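LbaCas13a H328A (C2c2) (Lachnospiraceae bacterium NK4A179, PDB 5WLH) binds a precursor CRISPR guide RNA and, as a Cas13a-type effector nuclease, probably cleaves RNA recognised by that guide. Local coordinates at residues C809-T814 / Y931-Y936; Q674-N679 / M844-N849; E740-K745 / Q791-I796. All blocks are in the same frame, centred on the assembly; numbering follows the deposited sequence.

Contact 1 (C809-T814 / Y931-Y936); sequences CQLIMT and YVWDIY. With nucleotides of chain B.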
loop_
_atom_site.group_PDB
_atom_site.type_symbol
_atom_site.label_atom_id
_atom_site.label_comp_id
_atom_site.label_asym_id
_atom_site.label_seq_id
_atom_site.Cartn_x
_atom_site.Cartn_y
_atom_site.Cartn_z
ATOM N N CYS A 809 4.580 15.607 16.520
ATOM C CA CYS A 809 3.460 15.285 15.640
ATOM C C CYS A 809 3.485 13.824 15.226
ATOM O O CYS A 809 2.444 13.163 15.194
ATOM C CB CYS A 809 3.482 16.149 14.381
ATOM S SG CYS A 809 3.053 17.881 14.628
ATOM N N GLN A 810 4.665 13.320 14.870
ATOM C CA GLN A 810 4.763 11.934 14.419
ATOM C C GLN A 810 4.373 10.970 15.532
ATOM O O GLN A 810 3.641 10.000 15.298
ATOM C CB GLN A 810 6.182 11.646 13.932
ATOM C CG GLN A 810 6.585 12.471 12.735
ATOM C CD GLN A 810 8.080 12.538 12.559
ATOM O OE1 GLN A 810 8.841 12.031 13.382
ATOM N NE2 GLN A 810 8.514 13.137 11.465
ATOM N N LEU A 811 4.841 11.231 16.751
ATOM C CA LEU A 811 4.538 10.337 17.861
ATOM C C LEU A 811 3.068 10.411 18.239
ATOM O O LEU A 811 2.491 9.405 18.667
ATOM C CB LEU A 811 5.431 10.657 19.056
ATOM C CG LEU A 811 6.909 10.347 18.799
ATOM C CD1 LEU A 811 7.757 10.752 19.981
ATOM C CD2 LEU A 811 7.109 8.872 18.466
ATOM N N ILE A 812 2.438 11.574 18.053
ATOM C CA ILE A 812 0.999 11.684 18.269
ATOM C C ILE A 812 0.236 10.905 17.206
ATOM O O ILE A 812 -0.660 10.115 17.520
ATOM C CB ILE A 812 0.571 13.162 18.300
ATOM C CG1 ILE A 812 0.885 13.748 19.666
ATOM C CG2 ILE A 812 -0.910 13.296 17.990
ATOM C CD1 ILE A 812 0.122 13.073 20.794
ATOM N N MET A 813 0.582 11.107 15.932
ATOM C CA MET A 813 -0.133 10.426 14.858
ATOM C C MET A 813 0.052 8.911 14.917
ATOM O O MET A 813 -0.722 8.179 14.287
ATOM C CB MET A 813 0.316 10.958 13.492
ATOM C CG MET A 813 -0.256 12.328 13.102
ATOM S SD MET A 813 -2.050 12.365 12.852
ATOM C CE MET A 813 -2.170 13.319 11.330
ATOM N N THR A 814 1.057 8.431 15.651
ATOM C CA THR A 814 1.214 7.007 15.936
ATOM C C THR A 814 0.462 6.620 17.209
ATOM O O THR A 814 -0.769 6.561 17.229
ATOM C CB THR A 814 2.701 6.603 16.099
ATOM O OG1 THR A 814 3.508 7.239 15.097
ATOM C CG2 THR A 814 2.856 5.088 16.000
ATOM N N TYR A 931 10.458 6.437 9.182
ATOM C CA TYR A 931 10.288 5.043 9.583
ATOM C C TYR A 931 11.591 4.489 10.150
ATOM O O TYR A 931 11.617 3.903 11.237
ATOM C CB TYR A 931 9.805 4.239 8.367
ATOM C CG TYR A 931 9.321 2.820 8.581
ATOM C CD1 TYR A 931 9.090 2.289 9.851
ATOM C CD2 TYR A 931 9.077 2.011 7.477
ATOM C CE1 TYR A 931 8.646 0.972 10.003
ATOM C CE2 TYR A 931 8.636 0.728 7.620
ATOM C CZ TYR A 931 8.429 0.205 8.872
ATOM O OH TYR A 931 7.999 -1.100 8.957
ATOM N N VAL A 932 12.697 4.721 9.454
ATOM C CA VAL A 932 13.976 4.224 9.946
ATOM C C VAL A 932 14.290 4.845 11.302
ATOM O O VAL A 932 14.732 4.158 12.227
ATOM C CB VAL A 932 15.080 4.502 8.910
ATOM C CG1 VAL A 932 16.461 4.236 9.500
ATOM C CG2 VAL A 932 14.851 3.655 7.631
ATOM N N TRP A 933 14.064 6.152 11.442
ATOM C CA TRP A 933 14.290 6.799 12.734
ATOM C C TRP A 933 13.430 6.160 13.817
ATOM O O TRP A 933 13.903 5.895 14.930
ATOM C CB TRP A 933 13.992 8.296 12.603
ATOM C CG TRP A 933 13.889 9.087 13.902
ATOM C CD1 TRP A 933 14.910 9.747 14.553
ATOM C CD2 TRP A 933 12.706 9.328 14.667
ATOM N NE1 TRP A 933 14.424 10.374 15.682
ATOM C CE2 TRP A 933 13.080 10.120 15.783
ATOM C CE3 TRP A 933 11.370 8.943 14.532
ATOM C CZ2 TRP A 933 12.159 10.541 16.739
ATOM C CZ3 TRP A 933 10.459 9.351 15.488
ATOM C CH2 TRP A 933 10.859 10.148 16.582
ATOM N N ASP A 934 12.166 5.886 13.497
ATOM C CA ASP A 934 11.249 5.366 14.501
ATOM C C ASP A 934 11.635 3.955 14.929
ATOM O O ASP A 934 11.498 3.591 16.105
ATOM C CB ASP A 934 9.823 5.400 13.949
ATOM C CG ASP A 934 8.791 5.101 15.010
ATOM O OD1 ASP A 934 8.647 5.927 15.938
ATOM O OD2 ASP A 934 8.129 4.047 14.922
ATOM N N ILE A 935 12.119 3.147 13.988
ATOM C CA ILE A 935 12.564 1.795 14.322
ATOM C C ILE A 935 13.751 1.845 15.270
ATOM O O ILE A 935 13.800 1.121 16.271
ATOM C CB ILE A 935 12.931 1.012 13.057
ATOM C CG1 ILE A 935 11.709 0.851 12.137
ATOM C CG2 ILE A 935 13.488 -0.368 13.467
ATOM C CD1 ILE A 935 12.102 0.588 10.684
ATOM N N TYR A 936 14.752 2.659 14.932
ATOM C CA TYR A 936 15.916 2.746 15.797
ATOM C C TYR A 936 15.526 3.301 17.157
ATOM O O TYR A 936 16.059 2.877 18.188
ATOM C CB TYR A 936 16.979 3.604 15.132
ATOM C CG TYR A 936 17.758 2.828 14.088
ATOM C CD1 TYR A 936 18.459 1.676 14.430
ATOM C CD2 TYR A 936 17.766 3.226 12.763
ATOM C CE1 TYR A 936 19.159 0.957 13.478
ATOM C CE2 TYR A 936 18.473 2.512 11.802
ATOM C CZ TYR A 936 19.159 1.385 12.165
ATOM O OH TYR A 936 19.859 0.677 11.220
ATOM P P A B 25 2.339 -2.866 14.283
ATOM O OP1 A B 25 3.286 -2.583 15.402
ATOM O OP2 A B 25 0.880 -2.837 14.528
ATOM O "O5'" A B 25 2.676 -1.836 13.126
ATOM C "C5'" A B 25 2.085 -1.945 11.837
ATOM C "C4'" A B 25 3.110 -1.728 10.758
ATOM O "O4'" A B 25 3.479 -0.322 10.696
ATOM C "C3'" A B 25 4.418 -2.505 10.936
ATOM O "O3'" A B 25 4.869 -2.932 9.657
ATOM C "C2'" A B 25 5.386 -1.444 11.433
ATOM O "O2'" A B 25 6.744 -1.719 11.149
ATOM C "C1'" A B 25 4.890 -0.225 10.671
ATOM N N9 A B 25 5.334 1.041 11.241
ATOM C C8 A B 25 5.586 1.321 12.563
ATOM N N7 A B 25 6.039 2.537 12.757
ATOM C C5 A B 25 6.091 3.072 11.478
ATOM C C6 A B 25 6.485 4.329 11.006
ATOM N N6 A B 25 6.914 5.297 11.819
ATOM N N1 A B 25 6.440 4.550 9.676
ATOM C C2 A B 25 6.011 3.577 8.865
ATOM N N3 A B 25 5.617 2.348 9.201
ATOM C C4 A B 25 5.678 2.164 10.531
HETATM O O HOH W 1 6.511 7.157 14.544
#

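Contact 2 (Q674-N679 / M844-N849); sequences QVPSFN and MLLLVN. With nucleotides of chain B.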
loop_
_atom_site.group_PDB
_atom_site.type_symbol
_atom_site.label_atom_id
_atom_site.label_comp_id
_atom_site.label_asym_id
_atom_site.label_seq_id
_atom_site.Cartn_x
_atom_site.Cartn_y
_atom_site.Cartn_z
ATOM N N GLN A 674 4.655 12.991 8.217
ATOM C CA GLN A 674 3.614 12.870 9.243
ATOM C C GLN A 674 3.531 14.130 10.100
ATOM O O GLN A 674 3.345 14.072 11.316
ATOM C CB GLN A 674 3.813 11.622 10.107
ATOM C CG GLN A 674 3.466 10.289 9.411
ATOM C CD GLN A 674 1.974 9.931 9.434
ATOM O OE1 GLN A 674 1.147 10.665 9.969
ATOM N NE2 GLN A 674 1.634 8.781 8.851
ATOM N N VAL A 675 3.711 15.273 9.459
ATOM C CA VAL A 675 3.192 16.550 9.937
ATOM C C VAL A 675 1.976 16.898 9.086
ATOM O O VAL A 675 2.060 16.800 7.854
ATOM C CB VAL A 675 4.257 17.644 9.855
ATOM C CG1 VAL A 675 3.665 18.977 10.287
ATOM C CG2 VAL A 675 5.462 17.279 10.726
ATOM N N PRO A 676 0.843 17.279 9.678
ATOM C CA PRO A 676 -0.324 17.642 8.866
ATOM C C PRO A 676 0.030 18.648 7.786
ATOM O O PRO A 676 0.786 19.598 8.017
ATOM C CB PRO A 676 -1.294 18.239 9.894
ATOM C CG PRO A 676 -0.962 17.560 11.147
ATOM C CD PRO A 676 0.546 17.334 11.120
ATOM N N SER A 677 -0.519 18.434 6.593
ATOM C CA SER A 677 -0.222 19.319 5.479
ATOM C C SER A 677 -0.785 20.701 5.768
ATOM O O SER A 677 -1.754 20.845 6.512
ATOM C CB SER A 677 -0.831 18.794 4.185
ATOM O OG SER A 677 -2.242 18.974 4.201
ATOM N N PHE A 678 -0.159 21.719 5.174
ATOM C CA PHE A 678 -0.695 23.071 5.302
ATOM C C PHE A 678 -2.162 23.093 4.908
ATOM O O PHE A 678 -2.995 23.685 5.604
ATOM C CB PHE A 678 0.091 24.054 4.433
ATOM C CG PHE A 678 -0.559 25.415 4.338
ATOM C CD1 PHE A 678 -0.472 26.304 5.398
ATOM C CD2 PHE A 678 -1.280 25.775 3.217
ATOM C CE1 PHE A 678 -1.086 27.548 5.324
ATOM C CE2 PHE A 678 -1.885 27.006 3.133
ATOM C CZ PHE A 678 -1.793 27.889 4.194
ATOM N N ASN A 679 -2.496 22.402 3.812
ATOM C CA ASN A 679 -3.836 22.449 3.241
ATOM C C ASN A 679 -4.879 21.779 4.114
ATOM O O ASN A 679 -6.074 22.027 3.910
ATOM C CB ASN A 679 -3.830 21.800 1.858
ATOM C CG ASN A 679 -2.798 22.405 0.957
ATOM O OD1 ASN A 679 -1.601 22.262 1.200
ATOM N ND2 ASN A 679 -3.245 23.113 -0.075
ATOM N N MET A 844 -7.861 16.166 14.964
ATOM C CA MET A 844 -8.416 17.515 15.023
ATOM C C MET A 844 -7.682 18.373 16.029
ATOM O O MET A 844 -7.441 19.558 15.782
ATOM C CB MET A 844 -9.892 17.465 15.381
ATOM C CG MET A 844 -10.709 17.129 14.198
ATOM S SD MET A 844 -9.953 15.672 13.473
ATOM C CE MET A 844 -11.366 14.976 12.669
ATOM N N LEU A 845 -7.358 17.803 17.187
ATOM C CA LEU A 845 -6.618 18.555 18.188
ATOM C C LEU A 845 -5.249 18.955 17.660
ATOM O O LEU A 845 -4.759 20.049 17.953
ATOM C CB LEU A 845 -6.495 17.739 19.471
ATOM C CG LEU A 845 -7.800 17.683 20.270
ATOM C CD1 LEU A 845 -7.625 16.906 21.560
ATOM C CD2 LEU A 845 -8.288 19.091 20.547
ATOM N N LEU A 846 -4.617 18.093 16.866
ATOM C CA LEU A 846 -3.337 18.481 16.292
ATOM C C LEU A 846 -3.514 19.618 15.290
ATOM O O LEU A 846 -2.786 20.615 15.339
ATOM C CB LEU A 846 -2.665 17.272 15.647
ATOM C CG LEU A 846 -1.184 17.402 15.317
ATOM C CD1 LEU A 846 -0.388 17.853 16.531
ATOM C CD2 LEU A 846 -0.667 16.063 14.788
ATOM N N LEU A 847 -4.480 19.480 14.369
ATOM C CA LEU A 847 -4.743 20.536 13.397
ATOM C C LEU A 847 -5.088 21.850 14.093
ATOM O O LEU A 847 -4.637 22.923 13.674
ATOM C CB LEU A 847 -5.877 20.125 12.455
ATOM C CG LEU A 847 -5.716 18.876 11.583
ATOM C CD1 LEU A 847 -7.026 18.540 10.884
ATOM C CD2 LEU A 847 -4.633 19.082 10.561
ATOM N N VAL A 848 -5.879 21.786 15.164
ATOM C CA VAL A 848 -6.267 23.009 15.861
ATOM C C VAL A 848 -5.047 23.670 16.490
ATOM O O VAL A 848 -4.824 24.878 16.337
ATOM C CB VAL A 848 -7.357 22.714 16.907
ATOM C CG1 VAL A 848 -7.522 23.902 17.840
ATOM C CG2 VAL A 848 -8.670 22.396 16.223
ATOM N N ASN A 849 -4.226 22.888 17.191
ATOM C CA ASN A 849 -3.085 23.475 17.876
ATOM C C ASN A 849 -2.064 24.020 16.888
ATOM O O ASN A 849 -1.446 25.059 17.142
ATOM C CB ASN A 849 -2.441 22.456 18.803
ATOM C CG ASN A 849 -3.180 22.330 20.122
ATOM O OD1 ASN A 849 -2.900 23.060 21.068
ATOM N ND2 ASN A 849 -4.115 21.393 20.195
ATOM P P A B 34 3.379 17.914 2.757
ATOM O OP1 A B 34 4.857 18.044 2.619
ATOM O OP2 A B 34 2.667 18.483 3.959
ATOM O "O5'" A B 34 2.577 18.410 1.487
ATOM C "C5'" A B 34 3.089 18.227 0.175
ATOM C "C4'" A B 34 2.524 19.238 -0.795
ATOM O "O4'" A B 34 1.151 18.892 -1.141
ATOM C "C3'" A B 34 2.496 20.689 -0.281
ATOM O "O3'" A B 34 2.880 21.573 -1.325
ATOM C "C2'" A B 34 1.014 20.914 0.028
ATOM O "O2'" A B 34 0.588 22.257 -0.062
ATOM C "C1'" A B 34 0.343 20.045 -1.033
ATOM N N9 A B 34 -1.043 19.686 -0.707
ATOM C C8 A B 34 -1.571 18.947 0.317
ATOM N N7 A B 34 -2.885 18.891 0.297
ATOM C C5 A B 34 -3.247 19.659 -0.799
ATOM C C6 A B 34 -4.485 20.006 -1.369
ATOM N N6 A B 34 -5.674 19.615 -0.896
ATOM N N1 A B 34 -4.477 20.793 -2.468
ATOM C C2 A B 34 -3.297 21.203 -2.957
ATOM N N3 A B 34 -2.071 20.941 -2.507
ATOM C C4 A B 34 -2.118 20.153 -1.421
ATOM P P G B 33 -1.799 14.916 5.479
ATOM O OP1 G B 33 -2.007 16.181 6.238
ATOM O OP2 G B 33 -2.822 14.481 4.478
ATOM O "O5'" G B 33 -0.421 15.007 4.707
ATOM C "C5'" G B 33 0.778 15.334 5.392
ATOM C "C4'" G B 33 1.961 15.128 4.486
ATOM O "O4'" G B 33 2.088 13.703 4.171
ATOM C "C3'" G B 33 1.860 15.848 3.140
ATOM O "O3'" G B 33 3.136 16.337 2.769
ATOM C "C2'" G B 33 1.485 14.721 2.187
ATOM O "O2'" G B 33 1.797 14.938 0.830
ATOM C "C1'" G B 33 2.276 13.575 2.783
ATOM N N9 G B 33 1.844 12.278 2.247
ATOM C C8 G B 33 2.660 11.372 1.602
ATOM N N7 G B 33 1.997 10.353 1.114
ATOM C C5 G B 33 0.675 10.630 1.411
ATOM C C6 G B 33 -0.488 9.885 1.124
ATOM O O6 G B 33 -0.586 8.797 0.538
ATOM N N1 G B 33 -1.621 10.508 1.609
ATOM C C2 G B 33 -1.646 11.699 2.293
ATOM N N2 G B 33 -2.850 12.130 2.684
ATOM N N3 G B 33 -0.571 12.407 2.569
ATOM C C4 G B 33 0.556 11.823 2.102
ATOM P P A B 32 -5.556 10.417 6.346
ATOM O OP1 A B 32 -6.524 11.423 6.874
ATOM O OP2 A B 32 -5.753 9.871 4.981
ATOM O "O5'" A B 32 -4.073 11.017 6.399
ATOM C "C5'" A B 32 -3.526 11.491 7.623
ATOM C "C4'" A B 32 -2.034 11.654 7.525
ATOM O "O4'" A B 32 -1.403 10.356 7.395
ATOM C "C3'" A B 32 -1.543 12.444 6.324
ATOM O "O3'" A B 32 -1.561 13.827 6.613
ATOM C "C2'" A B 32 -0.143 11.899 6.103
ATOM O "O2'" A B 32 0.749 12.501 7.028
ATOM C "C1'" A B 32 -0.316 10.428 6.498
ATOM N N9 A B 32 -0.607 9.532 5.356
ATOM C C8 A B 32 -1.851 9.217 4.857
ATOM N N7 A B 32 -1.835 8.371 3.852
ATOM C C5 A B 32 -0.481 8.097 3.683
ATOM C C6 A B 32 0.206 7.257 2.778
ATOM N N6 A B 32 -0.410 6.528 1.836
ATOM N N1 A B 32 1.554 7.211 2.858
ATOM C C2 A B 32 2.165 7.943 3.805
ATOM N N3 A B 32 1.620 8.762 4.706
ATOM C C4 A B 32 0.283 8.799 4.595
#

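Contact 3 (E740-K745 / Q791-I796); sequences ERFITK and QRIKNI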
loop_
_atom_site.group_PDB
_atom_site.type_symbol
_atom_site.label_atom_id
_atom_site.label_comp_id
_atom_site.label_asym_id
_atom_site.label_seq_id
_atom_site.Cartn_x
_atom_site.Cartn_y
_atom_site.Cartn_z
ATOM N N GLU A 740 7.924 25.454 21.627
ATOM C CA GLU A 740 7.636 25.655 23.049
ATOM C C GLU A 740 6.202 26.122 23.278
ATOM O O GLU A 740 5.543 25.682 24.228
ATOM C CB GLU A 740 8.627 26.654 23.649
ATOM C CG GLU A 740 10.096 26.331 23.379
ATOM C CD GLU A 740 10.651 25.228 24.278
ATOM O OE1 GLU A 740 9.868 24.624 25.047
ATOM O OE2 GLU A 740 11.875 24.970 24.217
ATOM N N ARG A 741 5.693 27.005 22.413
ATOM C CA ARG A 741 4.338 27.522 22.581
ATOM C C ARG A 741 3.282 26.504 22.169
ATOM O O ARG A 741 2.185 26.480 22.746
ATOM C CB ARG A 741 4.159 28.805 21.770
ATOM C CG ARG A 741 4.804 30.032 22.387
ATOM C CD ARG A 741 3.818 31.187 22.449
ATOM N NE ARG A 741 2.456 30.731 22.734
ATOM C CZ ARG A 741 1.986 30.451 23.950
ATOM N NH1 ARG A 741 2.759 30.579 25.023
ATOM N NH2 ARG A 741 0.731 30.041 24.093
ATOM N N PHE A 742 3.578 25.678 21.165
ATOM C CA PHE A 742 2.677 24.582 20.837
ATOM C C PHE A 742 2.525 23.639 22.022
ATOM O O PHE A 742 1.414 23.196 22.331
ATOM C CB PHE A 742 3.194 23.835 19.604
ATOM C CG PHE A 742 2.452 22.558 19.298
ATOM C CD1 PHE A 742 2.793 21.365 19.931
ATOM C CD2 PHE A 742 1.432 22.546 18.366
ATOM C CE1 PHE A 742 2.121 20.193 19.643
ATOM C CE2 PHE A 742 0.752 21.376 18.076
ATOM C CZ PHE A 742 1.096 20.202 18.712
ATOM N N ILE A 743 3.637 23.317 22.683
ATOM C CA ILE A 743 3.621 22.373 23.798
ATOM C C ILE A 743 2.829 22.948 24.963
ATOM O O ILE A 743 2.035 22.250 25.606
ATOM C CB ILE A 743 5.064 22.032 24.215
ATOM C CG1 ILE A 743 5.775 21.218 23.122
ATOM C CG2 ILE A 743 5.091 21.274 25.545
ATOM C CD1 ILE A 743 7.265 21.105 23.347
ATOM N N THR A 744 3.031 24.236 25.243
ATOM C CA THR A 744 2.300 24.891 26.320
ATOM C C THR A 744 0.806 24.936 26.022
ATOM O O THR A 744 -0.013 24.499 26.840
ATOM C CB THR A 744 2.859 26.292 26.527
ATOM O OG1 THR A 744 4.201 26.190 27.017
ATOM C CG2 THR A 744 1.999 27.067 27.526
ATOM N N LYS A 745 0.434 25.457 24.848
ATOM C CA LYS A 745 -0.978 25.549 24.480
ATOM C C LYS A 745 -1.644 24.179 24.499
ATOM O O LYS A 745 -2.793 24.044 24.935
ATOM C CB LYS A 745 -1.126 26.193 23.100
ATOM C CG LYS A 745 -1.496 27.675 23.125
ATOM C CD LYS A 745 -1.804 28.216 21.721
ATOM C CE LYS A 745 -0.532 28.519 20.928
ATOM N NZ LYS A 745 -0.564 29.878 20.316
ATOM N N GLN A 791 -1.767 15.048 27.831
ATOM C CA GLN A 791 -1.018 14.082 28.628
ATOM C C GLN A 791 0.057 13.399 27.789
ATOM O O GLN A 791 1.222 13.304 28.200
ATOM C CB GLN A 791 -1.974 13.051 29.233
ATOM C CG GLN A 791 -1.409 12.309 30.433
ATOM C CD GLN A 791 -0.945 13.245 31.531
ATOM O OE1 GLN A 791 0.256 13.428 31.743
ATOM N NE2 GLN A 791 -1.895 13.844 32.237
ATOM N N ARG A 792 -0.314 12.923 26.599
ATOM C CA ARG A 792 0.662 12.248 25.753
ATOM C C ARG A 792 1.752 13.204 25.297
ATOM O O ARG A 792 2.927 12.819 25.225
ATOM C CB ARG A 792 -0.028 11.598 24.558
ATOM C CG ARG A 792 -1.263 10.826 24.942
ATOM C CD ARG A 792 -2.006 10.360 23.719
ATOM N NE ARG A 792 -1.616 9.018 23.309
ATOM C CZ ARG A 792 -2.187 7.908 23.768
ATOM N NH1 ARG A 792 -1.776 6.720 23.341
ATOM N NH2 ARG A 792 -3.171 7.989 24.653
ATOM N N ILE A 793 1.388 14.458 25.006
ATOM C CA ILE A 793 2.389 15.465 24.656
ATOM C C ILE A 793 3.409 15.606 25.776
ATOM O O ILE A 793 4.626 15.609 25.541
ATOM C CB ILE A 793 1.717 16.817 24.349
ATOM C CG1 ILE A 793 0.677 16.665 23.243
ATOM C CG2 ILE A 793 2.767 17.863 23.995
ATOM C CD1 ILE A 793 1.242 16.730 21.858
ATOM N N LYS A 794 2.931 15.731 27.020
ATOM C CA LYS A 794 3.863 15.886 28.132
ATOM C C LYS A 794 4.716 14.636 28.304
ATOM O O LYS A 794 5.920 14.726 28.583
ATOM C CB LYS A 794 3.116 16.224 29.431
ATOM C CG LYS A 794 2.642 17.697 29.603
ATOM C CD LYS A 794 3.785 18.676 29.998
ATOM C CE LYS A 794 4.691 19.096 28.833
ATOM N NZ LYS A 794 5.995 19.686 29.243
ATOM N N ASN A 795 4.117 13.457 28.124
ATOM C CA ASN A 795 4.900 12.224 28.141
ATOM C C ASN A 795 5.978 12.252 27.063
ATOM O O ASN A 795 7.141 11.919 27.321
ATOM C CB ASN A 795 3.978 11.020 27.962
ATOM C CG ASN A 795 4.717 9.706 28.077
ATOM O OD1 ASN A 795 4.419 8.745 27.365
ATOM N ND2 ASN A 795 5.697 9.657 28.975
ATOM N N ILE A 796 5.611 12.674 25.849
ATOM C CA ILE A 796 6.562 12.684 24.739
ATOM C C ILE A 796 7.758 13.577 25.058
ATOM O O ILE A 796 8.917 13.165 24.922
ATOM C CB ILE A 796 5.859 13.117 23.439
ATOM C CG1 ILE A 796 4.981 11.979 22.920
ATOM C CG2 ILE A 796 6.879 13.536 22.391
ATOM C CD1 ILE A 796 3.966 12.411 21.888
#

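Contact 1 (C809-T814 / Y931-Y936)
Trp933 carries its CG anti to the backbone N (chi1 168°), which lays the indole of helix 915-941 against Leu811 and Gln810, while Gln810 runs extended beyond CG and delivers its amide to the ring. Gln810 OE1 stops 3.8 Å from Trp933 CZ3, the amide and ring planes 63° apart; Gln810 NE2 is anchored on the carbonyl of Ser673. Leu811 CD2 lies at the indole edge, 4.4 Å from Trp933 CH2, and also meets the carboxylate of Asp934. Instead of a direct hydrogen bond, a water joins the segments: it donates to Thr814 OG1 at 3.1 Å and weakly to Asp934 OD1, and weakly accepts from N6 of A25 of the RNA (chain B). Arg937 and Arg938 form salt bridges with that aspartate. The A25 base lies flat over one face of the Tyr931 ring, its N3 3.3 Å above the ring centre, and Tyr931 OH donates to A25 O2' at 2.6 Å, gripping base and ribose together. The axes of the short helical segments 809-813 and 931-936 cross at -76°. Ile812 and Leu811 back onto helix 786-799, Cys809 and Met813 onto helix 843-861, and helix 486-517 packs against Tyr931 and Ile935.

Contact 2 (Q674-N679 / M844-N849)
Pro676, at the entrance to the short helix 678-681, rests on Leu846 and Leu847 of helix 843-861, just ahead of the N-cap residue Ser677. The apolar part of the contact belongs to the proline ring. Its CB lies 3.5 Å from Leu847 CD2, and Pro676 CG is 3.9 Å from Leu846 CD2, so one methyl of each leucine touches the ring; Leu846 crosses it at about a right angle. Leu846 reaches it with CG anti to its backbone N (chi1 -165°).

Polar interactions serve the RNA of chain B on the other flank of the loop. Ser677 N donates to G33 OP1 at 2.7 Å, an almost straight bond (172°), while Ser677 OG caps the backbone N of Lys680 and gives that phosphate oxygen just a weak bond. A helix N-terminus beside the phosphates of G33 and A34 would favour their negative charge. Hydroxyls of Tyr728 and Tyr729 bond to Pro676 O and Phe678 N, tying the loop to helix 709-732.

Face contact and a ribose bond come together at Asn679. Its amide lies over the face of the A34 base, with Asn679 CG 3.3 Å from A34 C4, and A34 O2' donates to Asn679 OD1 at 2.5 Å.

Contact 3 (E740-K745 / Q791-I796)
The roughly antiparallel packing of helix 736-745 against helix 786-799, two helices whose connecting chain is largely unmodelled, centres on Ile743 and Ile793. The N-to-C directions of the short segments stand 137° apart, with 10.2 Å between their axes at closest approach. Ile743 and Ile793 mark the point where the two backbones come nearest, with 7.1 Å between Ile743 CA and Ile793 CA.

Branched methyls make the middle of the contact: Ile743 CG2 lies 4.4 Å from Ile793 CG2. The other methyl of Ile793 serves a second partner, for Ile793 CD1 approaches Phe742 CE1 to 4.2 Å, obliquely to the ring. Phe742 brings its ring there by holding CG anti to the backbone N (chi1 171°). At the margin, Lys794 bends at chi2 and again at chi3, and its chain crosses Ile743 at about a right angle; Lys794 CE comes within 4.0 Å of Ile743 CG2, with NZ almost as near, so the end of this exposed lysine lies along the rim of the apolar patch.

On the flank of helix 736-745 turned from its partner, Thr744 OG1 donates to Glu740 O at 3.1 Å. The backbone N of Thr744 reaches the same oxygen from the opposite face of the carbonyl plane. Arg741 and Lys745 both form salt bridges with Glu856 OE2, fastening this helix to helix 843-861, and Leu805 and Ile808 of helix 805-813 extend the apolar cluster beyond Phe742 and Ile793.

With no hydrogen bond or salt bridge between the two segments, their association rests on van der Waals contact among methyls, an aromatic ring and a lysine chain, while Arg741 and Lys745 spend their charge on Glu856 and the Thr744 hydroxyl turns back to its own helix.

The three contacts form one continuous helical cluster, with centres 15 to 16 Å apart, on the same side of the chain's centre. Helix 805-813 joins contacts 1 and 3: Leu811 CB packs 3.6 Å from Ile796 CD1, and Ile812 CG1 lies 3.7 Å from Ile793 CD1. Helix 843-861 joins contact 2 to both others, through Cys809 SG at 3.9 Å from Leu846 CD1 and Phe742 CZ at 3.5 Å from Leu846 CD1. Contacts 1 and 2 each touch the guide RNA, at A25 and at A32 to A34 respectively. Contact 3 stands behind them, its nearest atom about 12 Å from the nucleic acid, and is nested within the loop that contact 2 closes.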